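Local structure of SnoaL-like domain-containing protein (Silicibacter pomeroyi, 3FLJ) at residues P22-M27 / D107-N112; A41-D46 / G115-F120; V64-G69 / A145-Y150; F78-I83 / W90-Q95. The protein is of unknown function but adopts the cystatin-like fold of the SnoaL-like family, whose members often enclose a small-molecule pocket, and assembles as a dimer. One frame throughout, in Å; residues are numbered along the deposited sequence. Where two conformers were deposited one is given.

How the contacts relate
From the N terminus, helix 22-31 opens contact 1, which closes a loop of 79 residues when strand 101-111 comes back beneath it. Contact 2 starts inside that loop, at strand 43-44, and ends beyond it on strand 117-125, so the two cross; they also touch, since 101-111 and 117-125 are neighbours in the sheet. Contact 3 leaves from helix 61-74 and crosses both, reaching the C-terminal segment 145-150; L43 and F120 of contact 2 pack on its helix. Contact 4, the hairpin 78-86 and 89-98, is nested inside all three loops. It shares the sheet with contacts 1 and 2, and with contact 1 it meets the second subunit.

Contact 1. Residues P22-M27 / D107-N112; sequences PTIARM and DLITLN
The flat carboxylate of D107 is approached from the helix by the methyl CE of M27, a selenomethionine in this model, which stops 4.2 Å from D107 OD2 and lies near CB as well. OD2 is held by a hydrogen bond with Y80 OH, which should limit how far the carboxylate can turn. This is the helix-on-sheet packing of the cystatin-like fold: the axes of helix 22-27 and strand 107-111 come within 10.7 Å, running at 141° to each other. The remaining contacts are apolar. The M27 chain is fully extended (chi1 179°, chi2 -173°), and it meets I109 tip to tip, with M27 CE tightly set 3.4 Å from I109 CD1. SE lies behind it, 3.9 Å from I109 CG1, while F120 of the adjoining strand also packs on M27. A turn earlier, I24 slides past I109 in the opposite direction, bringing I24 CD1 to 4.0 Å from I109 CG2. On the sheet's other side, L108 and T110 pack on E93 and R82 of the second subunit. T23 splits its branches: OG1 hydrogen-bonds G115 O, and CG2 rests 4.1 Å from L111 CD2.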
# COMPACT_ATOMS: atom_id res chain seq x y z
N PRO A 22 -7.39 -17.08 11.69
CA PRO A 22 -7.34 -16.61 13.09
C PRO A 22 -6.26 -15.59 13.45
O PRO A 22 -6.53 -14.68 14.24
CB PRO A 22 -7.08 -17.91 13.87
CG PRO A 22 -7.62 -18.94 13.06
CD PRO A 22 -7.41 -18.55 11.64
N THR A 23 -5.06 -15.77 12.91
CA THR A 23 -3.95 -14.82 13.08
C THR A 23 -4.27 -13.43 12.55
O THR A 23 -3.88 -12.43 13.17
CB THR A 23 -2.65 -15.32 12.41
OG1 THR A 23 -2.33 -16.60 12.96
CG2 THR A 23 -1.46 -14.35 12.63
N ILE A 24 -4.98 -13.38 11.42
CA ILE A 24 -5.40 -12.11 10.80
C ILE A 24 -6.47 -11.43 11.69
O ILE A 24 -6.39 -10.22 11.88
CB ILE A 24 -5.90 -12.32 9.33
CG1 ILE A 24 -4.78 -12.92 8.47
CG2 ILE A 24 -6.44 -11.02 8.71
CD1 ILE A 24 -3.51 -12.08 8.34
N ALA A 25 -7.42 -12.20 12.23
CA ALA A 25 -8.42 -11.68 13.19
C ALA A 25 -7.73 -11.12 14.46
O ALA A 25 -8.03 -9.99 14.87
CB ALA A 25 -9.44 -12.77 13.57
N ARG A 26 -6.80 -11.90 15.03
CA ARG A 26 -6.06 -11.49 16.24
C ARG A 26 -5.18 -10.25 16.01
O ARG A 26 -5.11 -9.37 16.87
CB ARG A 26 -5.25 -12.68 16.81
CG ARG A 26 -4.48 -12.43 18.14
CD ARG A 26 -5.34 -11.84 19.26
NE ARG A 26 -4.58 -11.70 20.50
CZ ARG A 26 -4.93 -10.96 21.57
NH1 ARG A 26 -6.06 -10.23 21.61
NH2 ARG A 26 -4.11 -10.93 22.63
N MSE A 27 -4.54 -10.18 14.85
CA MSE A 27 -3.69 -9.05 14.45
C MSE A 27 -4.42 -7.69 14.45
O MSE A 27 -3.81 -6.69 14.83
CB MSE A 27 -3.12 -9.36 13.06
CG MSE A 27 -2.26 -8.38 12.43
SE MSE A 27 -1.97 -9.01 10.65
CE MSE A 27 -1.07 -7.45 10.24
N ASP A 107 -1.04 -3.19 5.24
CA ASP A 107 -0.14 -4.19 5.83
C ASP A 107 -0.23 -5.41 4.90
O ASP A 107 -1.28 -6.06 4.84
CB ASP A 107 -0.57 -4.59 7.25
CG ASP A 107 -0.51 -3.42 8.24
OD1 ASP A 107 0.37 -2.54 8.12
OD2 ASP A 107 -1.33 -3.42 9.18
N LEU A 108 0.86 -5.70 4.18
CA LEU A 108 0.94 -6.87 3.28
C LEU A 108 1.50 -8.01 4.11
O LEU A 108 2.68 -7.98 4.50
CB LEU A 108 1.82 -6.58 2.06
CG LEU A 108 1.28 -5.53 1.09
CD1 LEU A 108 2.38 -5.06 0.12
CD2 LEU A 108 0.04 -6.08 0.33
N ILE A 109 0.66 -9.02 4.37
CA ILE A 109 1.00 -10.14 5.25
C ILE A 109 1.09 -11.45 4.49
O ILE A 109 0.19 -11.75 3.70
CB ILE A 109 -0.04 -10.29 6.39
CG1 ILE A 109 -0.11 -9.01 7.25
CG2 ILE A 109 0.27 -11.51 7.29
CD1 ILE A 109 1.17 -8.58 7.97
N THR A 110 2.17 -12.20 4.73
CA THR A 110 2.37 -13.56 4.24
C THR A 110 2.52 -14.43 5.48
O THR A 110 3.42 -14.19 6.31
CB THR A 110 3.61 -13.70 3.35
OG1 THR A 110 3.60 -12.66 2.37
CG2 THR A 110 3.60 -15.08 2.65
N LEU A 111 1.63 -15.41 5.64
CA LEU A 111 1.67 -16.36 6.76
C LEU A 111 2.47 -17.59 6.35
O LEU A 111 2.53 -17.94 5.17
CB LEU A 111 0.26 -16.77 7.21
CG LEU A 111 -0.70 -15.63 7.62
CD1 LEU A 111 -2.11 -16.18 7.91
CD2 LEU A 111 -0.18 -14.83 8.81
N ASN A 112 3.10 -18.23 7.34
CA ASN A 112 3.84 -19.51 7.13
C ASN A 112 2.88 -20.70 7.38
O ASN A 112 1.72 -20.46 7.74
CB ASN A 112 5.14 -19.56 7.96
CG ASN A 112 4.93 -19.52 9.48
OD1 ASN A 112 3.85 -19.81 10.00
ND2 ASN A 112 5.98 -19.15 10.19

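Contact 2. Residues A41-D46 / G115-F120; sequences ALLAED and GLIQDF
This is a short parallel beta pairing, in which L43 of strand 43-44 lies beside I117 at the start of strand 117-125, just before the chain turns a corner at E45 and D46 and enters strand 47-50. I117 grips both neighbours of L43: its N donates to L42 O at 2.8 Å, nearly straight and in the carbonyl plane, and its O accepts from A44 N, also at 2.8 Å, though this donor stands above the carbonyl plane. The L43 and I117 side chains cross obliquely, L43 CD2 lying 4.1 Å from I117 CB, and V64 and A65 of helix 61-74 cover the same leucine. L116 lays CD2 3.4 Å from A41 O and its CB against the methyl of A44. At the corner Q118 bends at chi2 (63°), and NE2 donates almost straight to D46 OD1 at 2.7 Å, in its own amide plane but 60° out of the carboxylate's. Q118 OE1 accepts from N112 ND2, so the amide is held at both ends. A leucine here would probably leave D46 OD1 and N112 ND2 without this mate and the corner less firmly held. With D119, Q118 also forms a classic beta bulge opposite T110.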
# COMPACT_ATOMS: atom_id res chain seq x y z
N ALA A 41 3.55 -12.82 19.89
CA ALA A 41 2.94 -14.15 19.68
C ALA A 41 2.44 -14.48 18.26
O ALA A 41 2.32 -15.66 17.91
CB ALA A 41 1.81 -14.40 20.71
N LEU A 42 2.15 -13.45 17.47
CA LEU A 42 1.70 -13.61 16.08
C LEU A 42 2.83 -13.67 15.04
O LEU A 42 2.56 -14.00 13.88
CB LEU A 42 0.75 -12.46 15.72
CG LEU A 42 -0.46 -12.26 16.66
CD1 LEU A 42 -1.35 -11.17 16.11
CD2 LEU A 42 -1.26 -13.54 16.88
N LEU A 43 4.08 -13.43 15.45
CA LEU A 43 5.22 -13.31 14.54
C LEU A 43 6.04 -14.58 14.47
O LEU A 43 6.28 -15.20 15.49
CB LEU A 43 6.14 -12.17 14.99
CG LEU A 43 5.54 -10.78 15.20
CD1 LEU A 43 6.61 -9.79 15.71
CD2 LEU A 43 4.86 -10.24 13.95
N ALA A 44 6.49 -14.95 13.27
CA ALA A 44 7.41 -16.08 13.10
C ALA A 44 8.75 -15.69 13.75
O ALA A 44 9.10 -14.49 13.83
CB ALA A 44 7.60 -16.42 11.61
N GLU A 45 9.49 -16.70 14.24
CA GLU A 45 10.79 -16.46 14.90
C GLU A 45 11.74 -15.60 14.05
O GLU A 45 12.39 -14.69 14.59
CB GLU A 45 11.44 -17.79 15.30
CG GLU A 45 12.66 -17.65 16.21
CD GLU A 45 13.08 -18.96 16.88
OE1 GLU A 45 12.21 -19.74 17.33
OE2 GLU A 45 14.31 -19.18 17.00
N ASP A 46 11.75 -15.84 12.73
CA ASP A 46 12.56 -15.12 11.74
C ASP A 46 11.72 -14.18 10.84
O ASP A 46 12.03 -14.00 9.65
CB ASP A 46 13.36 -16.15 10.90
CG ASP A 46 12.47 -17.17 10.14
OD1 ASP A 46 11.21 -17.18 10.28
OD2 ASP A 46 13.06 -18.01 9.41
N GLY A 115 0.88 -20.71 10.57
CA GLY A 115 -0.08 -19.62 10.75
C GLY A 115 0.46 -18.32 11.32
O GLY A 115 -0.33 -17.42 11.54
N LEU A 116 1.77 -18.22 11.56
CA LEU A 116 2.41 -17.01 12.11
C LEU A 116 2.82 -16.09 10.96
O LEU A 116 2.98 -16.54 9.81
CB LEU A 116 3.63 -17.39 12.97
CG LEU A 116 3.35 -18.29 14.18
CD1 LEU A 116 4.64 -18.70 14.90
CD2 LEU A 116 2.37 -17.66 15.17
N ILE A 117 3.00 -14.81 11.28
CA ILE A 117 3.38 -13.79 10.31
C ILE A 117 4.86 -13.98 9.94
O ILE A 117 5.73 -13.82 10.80
CB ILE A 117 3.12 -12.34 10.84
CG1 ILE A 117 1.62 -12.15 11.15
CG2 ILE A 117 3.60 -11.30 9.82
CD1 ILE A 117 1.27 -10.82 11.81
N GLN A 118 5.11 -14.33 8.67
CA GLN A 118 6.46 -14.57 8.13
C GLN A 118 7.01 -13.29 7.48
O GLN A 118 8.18 -12.98 7.68
CB GLN A 118 6.45 -15.72 7.12
CG GLN A 118 7.84 -16.23 6.69
CD GLN A 118 8.66 -16.82 7.85
OE1 GLN A 118 8.39 -17.93 8.32
NE2 GLN A 118 9.67 -16.07 8.31
N ASP A 119 6.20 -12.62 6.66
CA ASP A 119 6.56 -11.35 6.00
C ASP A 119 5.47 -10.33 6.29
O ASP A 119 4.29 -10.65 6.16
CB ASP A 119 6.68 -11.51 4.49
CG ASP A 119 7.80 -12.44 4.10
OD1 ASP A 119 8.96 -12.05 4.28
OD2 ASP A 119 7.51 -13.53 3.60
N PHE A 120 5.88 -9.12 6.66
CA PHE A 120 5.01 -8.00 7.05
C PHE A 120 5.63 -6.78 6.34
O PHE A 120 6.66 -6.26 6.78
CB PHE A 120 5.04 -7.89 8.58
CG PHE A 120 3.95 -7.02 9.20
CD1 PHE A 120 3.49 -5.82 8.62
CD2 PHE A 120 3.45 -7.37 10.47
CE1 PHE A 120 2.51 -5.04 9.25
CE2 PHE A 120 2.47 -6.58 11.11
CZ PHE A 120 2.00 -5.41 10.49

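Contact 3. Residues V64-G69 / A145-Y150; sequences VAAVLG and ARFLKY
Apolar contacts carry most of this small interface, in which A66 and V67 of helix 61-74 meet the C-terminal segment. The methyl of A66 sits among three side chains at once: CB lies 3.7 Å from F147 CZ and 3.9 Å from Y150 CE2, with R146 NH2 on a further side. V67 crosses F147 at about a right angle and meets the ring at its edge, where V67 CG2 is 3.6 Å from F147 CE2. With chi1 at 175°, CG2 lies beside the valine's own backbone N, and both of them face that one edge.

The rings also pack on each other and their surroundings. Y150 CD2 stands over the centre of one face of F147, and the W58 ring meets F147 with planes about 80° apart. The carbonyl R146 O lies over a face of the Y150 ring, offset toward its rim.

Polar contacts lie at the margin. A water donates to A66 O at 2.8 Å and accepts a weak bond from R146 NH2 at 3.4 Å, lying in the guanidinium plane. The arginine chain, kinked at chi3 (-55°), has firmer partners in D144 through NH2 and E36 through NH1, so the water link is secondary. V141 of helix 127-143 touches F147, and M137 touches V67. The whole is a C-terminal helical turn folded back on a helix of the alpha-plus-beta, cystatin-like domain.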
# COMPACT_ATOMS: atom_id res chain seq x y z
N VAL A 64 11.27 -6.91 15.64
CA VAL A 64 10.07 -6.54 14.85
C VAL A 64 8.91 -6.11 15.75
O VAL A 64 8.25 -5.11 15.45
CB VAL A 64 9.67 -7.65 13.84
CG1 VAL A 64 8.28 -7.39 13.22
CG2 VAL A 64 10.76 -7.76 12.77
N ALA A 65 8.67 -6.85 16.84
CA ALA A 65 7.61 -6.50 17.82
C ALA A 65 7.85 -5.10 18.43
O ALA A 65 6.91 -4.33 18.58
CB ALA A 65 7.49 -7.58 18.91
N ALA A 66 9.12 -4.80 18.75
CA ALA A 66 9.55 -3.48 19.26
C ALA A 66 9.31 -2.37 18.25
O ALA A 66 8.79 -1.31 18.62
CB ALA A 66 11.02 -3.51 19.69
N VAL A 67 9.65 -2.61 16.98
CA VAL A 67 9.43 -1.64 15.90
C VAL A 67 7.93 -1.39 15.73
O VAL A 67 7.51 -0.24 15.70
CB VAL A 67 10.12 -2.05 14.55
CG1 VAL A 67 9.78 -1.07 13.42
CG2 VAL A 67 11.63 -2.11 14.74
N LEU A 68 7.14 -2.47 15.66
CA LEU A 68 5.67 -2.35 15.51
C LEU A 68 5.00 -1.63 16.68
O LEU A 68 4.05 -0.87 16.47
CB LEU A 68 5.02 -3.72 15.27
CG LEU A 68 5.33 -4.37 13.91
CD1 LEU A 68 4.92 -5.85 13.92
CD2 LEU A 68 4.63 -3.62 12.75
N GLY A 69 5.51 -1.86 17.90
CA GLY A 69 5.08 -1.14 19.11
C GLY A 69 5.27 0.37 18.95
O GLY A 69 4.34 1.13 19.26
N ALA A 145 16.90 2.65 24.12
CA ALA A 145 18.22 2.01 24.37
C ALA A 145 18.34 0.52 23.99
O ALA A 145 19.45 0.05 23.73
CB ALA A 145 18.68 2.23 25.81
N ARG A 146 17.21 -0.20 23.95
CA ARG A 146 17.17 -1.62 23.49
C ARG A 146 17.63 -1.79 22.04
O ARG A 146 18.12 -2.85 21.67
CB ARG A 146 15.77 -2.20 23.57
CG ARG A 146 15.14 -2.24 24.96
CD ARG A 146 13.76 -2.86 24.92
NE ARG A 146 12.87 -2.19 23.97
CZ ARG A 146 11.57 -2.44 23.79
NH1 ARG A 146 10.92 -3.33 24.54
NH2 ARG A 146 10.91 -1.73 22.88
N PHE A 147 17.46 -0.74 21.23
CA PHE A 147 17.89 -0.76 19.84
C PHE A 147 19.40 -0.81 19.59
O PHE A 147 19.75 -1.00 18.45
CB PHE A 147 17.15 0.28 18.98
CG PHE A 147 15.76 -0.15 18.62
CD1 PHE A 147 14.70 0.08 19.50
CD2 PHE A 147 15.52 -0.86 17.43
CE1 PHE A 147 13.39 -0.36 19.19
CE2 PHE A 147 14.22 -1.31 17.11
CZ PHE A 147 13.15 -1.06 17.99
N LEU A 148 20.25 -0.62 20.61
CA LEU A 148 21.72 -0.84 20.49
C LEU A 148 21.95 -2.31 20.04
O LEU A 148 22.70 -2.56 19.10
CB LEU A 148 22.47 -0.60 21.82
CG LEU A 148 24.02 -0.56 21.79
CD1 LEU A 148 24.50 0.72 21.12
CD2 LEU A 148 24.61 -0.68 23.19
N LYS A 149 21.28 -3.24 20.73
CA LYS A 149 21.29 -4.67 20.36
C LYS A 149 20.52 -4.91 19.04
O LYS A 149 21.03 -5.59 18.16
CB LYS A 149 20.66 -5.54 21.47
N TYR A 150 19.34 -4.32 18.88
CA TYR A 150 18.51 -4.55 17.68
C TYR A 150 19.03 -3.99 16.34
O TYR A 150 18.55 -4.44 15.30
CB TYR A 150 17.04 -4.17 17.90
CG TYR A 150 16.32 -4.82 19.08
CD1 TYR A 150 16.59 -6.16 19.49
CD2 TYR A 150 15.26 -4.15 19.74
CE1 TYR A 150 15.88 -6.76 20.56
CE2 TYR A 150 14.55 -4.74 20.81
CZ TYR A 150 14.86 -6.05 21.21
OH TYR A 150 14.18 -6.64 22.25
O HOH W 1 8.03 -0.91 21.25

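Contact 4. Residues F78-I83 / W90-Q95; sequences FRYRRI and WALEFQ
The beta hairpin of strands 78-86 and 89-98 lies at the dimer interface, and E93 is the hub of the face turned to the second subunit. The hydrogen-bonded pair R79 and Q95 fixes the register, with Q95 N 3.0 Å from R79 O. E93 runs out extended and divides its oxygens. R82 comes side-on, both NE and NH2 being 2.9 Å from E93 OE1; R81 NE reaches the anti lone pair of E93 OE2 at 3.0 Å, its guanidinium turned 74° from the carboxylate. R81 NH1 also donates to Q95 OE1 at 2.9 Å, while R79 stacks over the Q95 amide. E121 and D89 of the second subunit take the far ends of R81 and R82. With an alanine at E93, R81 and R82 would probably lose their common carboxylate, leaving two positive groups close together. On the opposite face the aromatic rings gather. F78 and F94 are near parallel but slid apart, centroids 4.9 Å from each other, and the Y80 ring is sandwiched between L92 CD2, a CH-pi contact, and F78 CE1. I83 CD1 packs 3.8 Å from L92 CG. R81 and R82 both face E93, the signature of a classic beta bulge.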
# COMPACT_ATOMS: atom_id res chain seq x y z
N PHE A 78 -6.25 5.26 14.57
CA PHE A 78 -5.97 4.11 13.72
C PHE A 78 -7.19 3.21 13.62
O PHE A 78 -7.83 2.90 14.63
CB PHE A 78 -4.76 3.32 14.24
CG PHE A 78 -4.32 2.21 13.32
CD1 PHE A 78 -4.96 0.95 13.33
CD2 PHE A 78 -3.27 2.41 12.42
CE1 PHE A 78 -4.57 -0.07 12.45
CE2 PHE A 78 -2.86 1.39 11.55
CZ PHE A 78 -3.51 0.15 11.56
N ARG A 79 -7.48 2.76 12.40
CA ARG A 79 -8.49 1.72 12.17
C ARG A 79 -8.28 1.07 10.82
O ARG A 79 -7.89 1.74 9.85
CB ARG A 79 -9.95 2.20 12.32
CG ARG A 79 -10.56 3.08 11.22
CD ARG A 79 -9.91 4.43 11.15
NE ARG A 79 -10.57 5.29 10.15
CZ ARG A 79 -10.38 6.61 10.03
NH1 ARG A 79 -9.52 7.28 10.80
NH2 ARG A 79 -11.05 7.27 9.08
N TYR A 80 -8.55 -0.23 10.76
CA TYR A 80 -8.56 -0.95 9.49
C TYR A 80 -9.86 -0.61 8.78
O TYR A 80 -10.87 -0.32 9.44
CB TYR A 80 -8.39 -2.46 9.69
CG TYR A 80 -6.98 -2.82 10.10
CD1 TYR A 80 -5.95 -2.81 9.15
CD2 TYR A 80 -6.66 -3.18 11.42
CE1 TYR A 80 -4.62 -3.13 9.50
CE2 TYR A 80 -5.33 -3.53 11.78
CZ TYR A 80 -4.32 -3.50 10.81
OH TYR A 80 -3.04 -3.82 11.14
N ARG A 81 -9.81 -0.56 7.45
CA ARG A 81 -10.96 -0.29 6.58
C ARG A 81 -11.40 -1.56 5.88
O ARG A 81 -12.57 -1.92 5.95
CB ARG A 81 -10.63 0.80 5.57
CG ARG A 81 -10.23 2.10 6.26
CD ARG A 81 -10.35 3.31 5.38
NE ARG A 81 -9.56 3.24 4.14
CZ ARG A 81 -9.33 4.27 3.32
NH1 ARG A 81 -9.77 5.50 3.59
NH2 ARG A 81 -8.64 4.09 2.21
N ARG A 82 -10.45 -2.23 5.21
CA ARG A 82 -10.71 -3.48 4.48
C ARG A 82 -9.68 -4.56 4.78
O ARG A 82 -8.49 -4.26 4.85
CB ARG A 82 -10.81 -3.22 2.98
CG ARG A 82 -12.04 -2.42 2.59
CD ARG A 82 -12.19 -2.36 1.08
NE ARG A 82 -11.12 -1.61 0.42
CZ ARG A 82 -10.94 -1.51 -0.91
NH1 ARG A 82 -11.77 -2.09 -1.77
NH2 ARG A 82 -9.93 -0.80 -1.41
N ILE A 83 -10.15 -5.79 4.96
CA ILE A 83 -9.33 -6.99 5.21
C ILE A 83 -9.54 -7.83 3.96
O ILE A 83 -10.62 -8.38 3.78
CB ILE A 83 -9.77 -7.77 6.50
CG1 ILE A 83 -9.91 -6.85 7.73
CG2 ILE A 83 -8.80 -8.92 6.79
CD1 ILE A 83 -8.68 -6.06 8.08
N TRP A 90 -2.55 -11.94 2.60
CA TRP A 90 -3.50 -10.90 3.06
C TRP A 90 -3.02 -9.47 2.86
O TRP A 90 -1.81 -9.21 2.87
CB TRP A 90 -3.83 -11.11 4.55
CG TRP A 90 -4.49 -12.41 4.82
CD1 TRP A 90 -3.88 -13.60 5.07
CD2 TRP A 90 -5.90 -12.67 4.83
NE1 TRP A 90 -4.82 -14.58 5.24
CE2 TRP A 90 -6.06 -14.05 5.09
CE3 TRP A 90 -7.03 -11.87 4.64
CZ2 TRP A 90 -7.33 -14.66 5.19
CZ3 TRP A 90 -8.30 -12.47 4.73
CH2 TRP A 90 -8.43 -13.85 5.01
N ALA A 91 -3.97 -8.55 2.67
CA ALA A 91 -3.73 -7.11 2.54
C ALA A 91 -4.74 -6.42 3.46
O ALA A 91 -5.95 -6.52 3.22
CB ALA A 91 -3.93 -6.66 1.09
N LEU A 92 -4.26 -5.83 4.56
CA LEU A 92 -5.10 -5.13 5.54
C LEU A 92 -4.93 -3.62 5.33
O LEU A 92 -3.91 -3.04 5.70
CB LEU A 92 -4.77 -5.52 6.98
CG LEU A 92 -5.00 -6.96 7.43
CD1 LEU A 92 -3.97 -7.90 6.87
CD2 LEU A 92 -5.04 -7.06 8.99
N GLU A 93 -5.96 -3.01 4.75
CA GLU A 93 -6.00 -1.58 4.47
C GLU A 93 -6.40 -0.83 5.72
O GLU A 93 -7.39 -1.19 6.35
CB GLU A 93 -7.00 -1.31 3.34
CG GLU A 93 -7.25 0.13 2.96
CD GLU A 93 -8.40 0.22 1.99
OE1 GLU A 93 -8.50 -0.65 1.11
OE2 GLU A 93 -9.23 1.11 2.11
N PHE A 94 -5.66 0.23 6.05
CA PHE A 94 -5.94 1.08 7.22
C PHE A 94 -5.87 2.57 6.91
O PHE A 94 -5.32 2.98 5.88
CB PHE A 94 -4.98 0.75 8.37
CG PHE A 94 -3.52 1.01 8.08
CD1 PHE A 94 -2.96 2.28 8.32
CD2 PHE A 94 -2.69 -0.00 7.60
CE1 PHE A 94 -1.58 2.53 8.08
CE2 PHE A 94 -1.31 0.23 7.36
CZ PHE A 94 -0.76 1.50 7.60
N GLN A 95 -6.47 3.36 7.81
CA GLN A 95 -6.39 4.81 7.82
C GLN A 95 -5.98 5.25 9.23
O GLN A 95 -6.36 4.60 10.23
CB GLN A 95 -7.71 5.44 7.41
CG GLN A 95 -7.62 6.96 7.17
CD GLN A 95 -8.89 7.59 6.62
OE1 GLN A 95 -9.81 6.90 6.18
NE2 GLN A 95 -8.95 8.92 6.65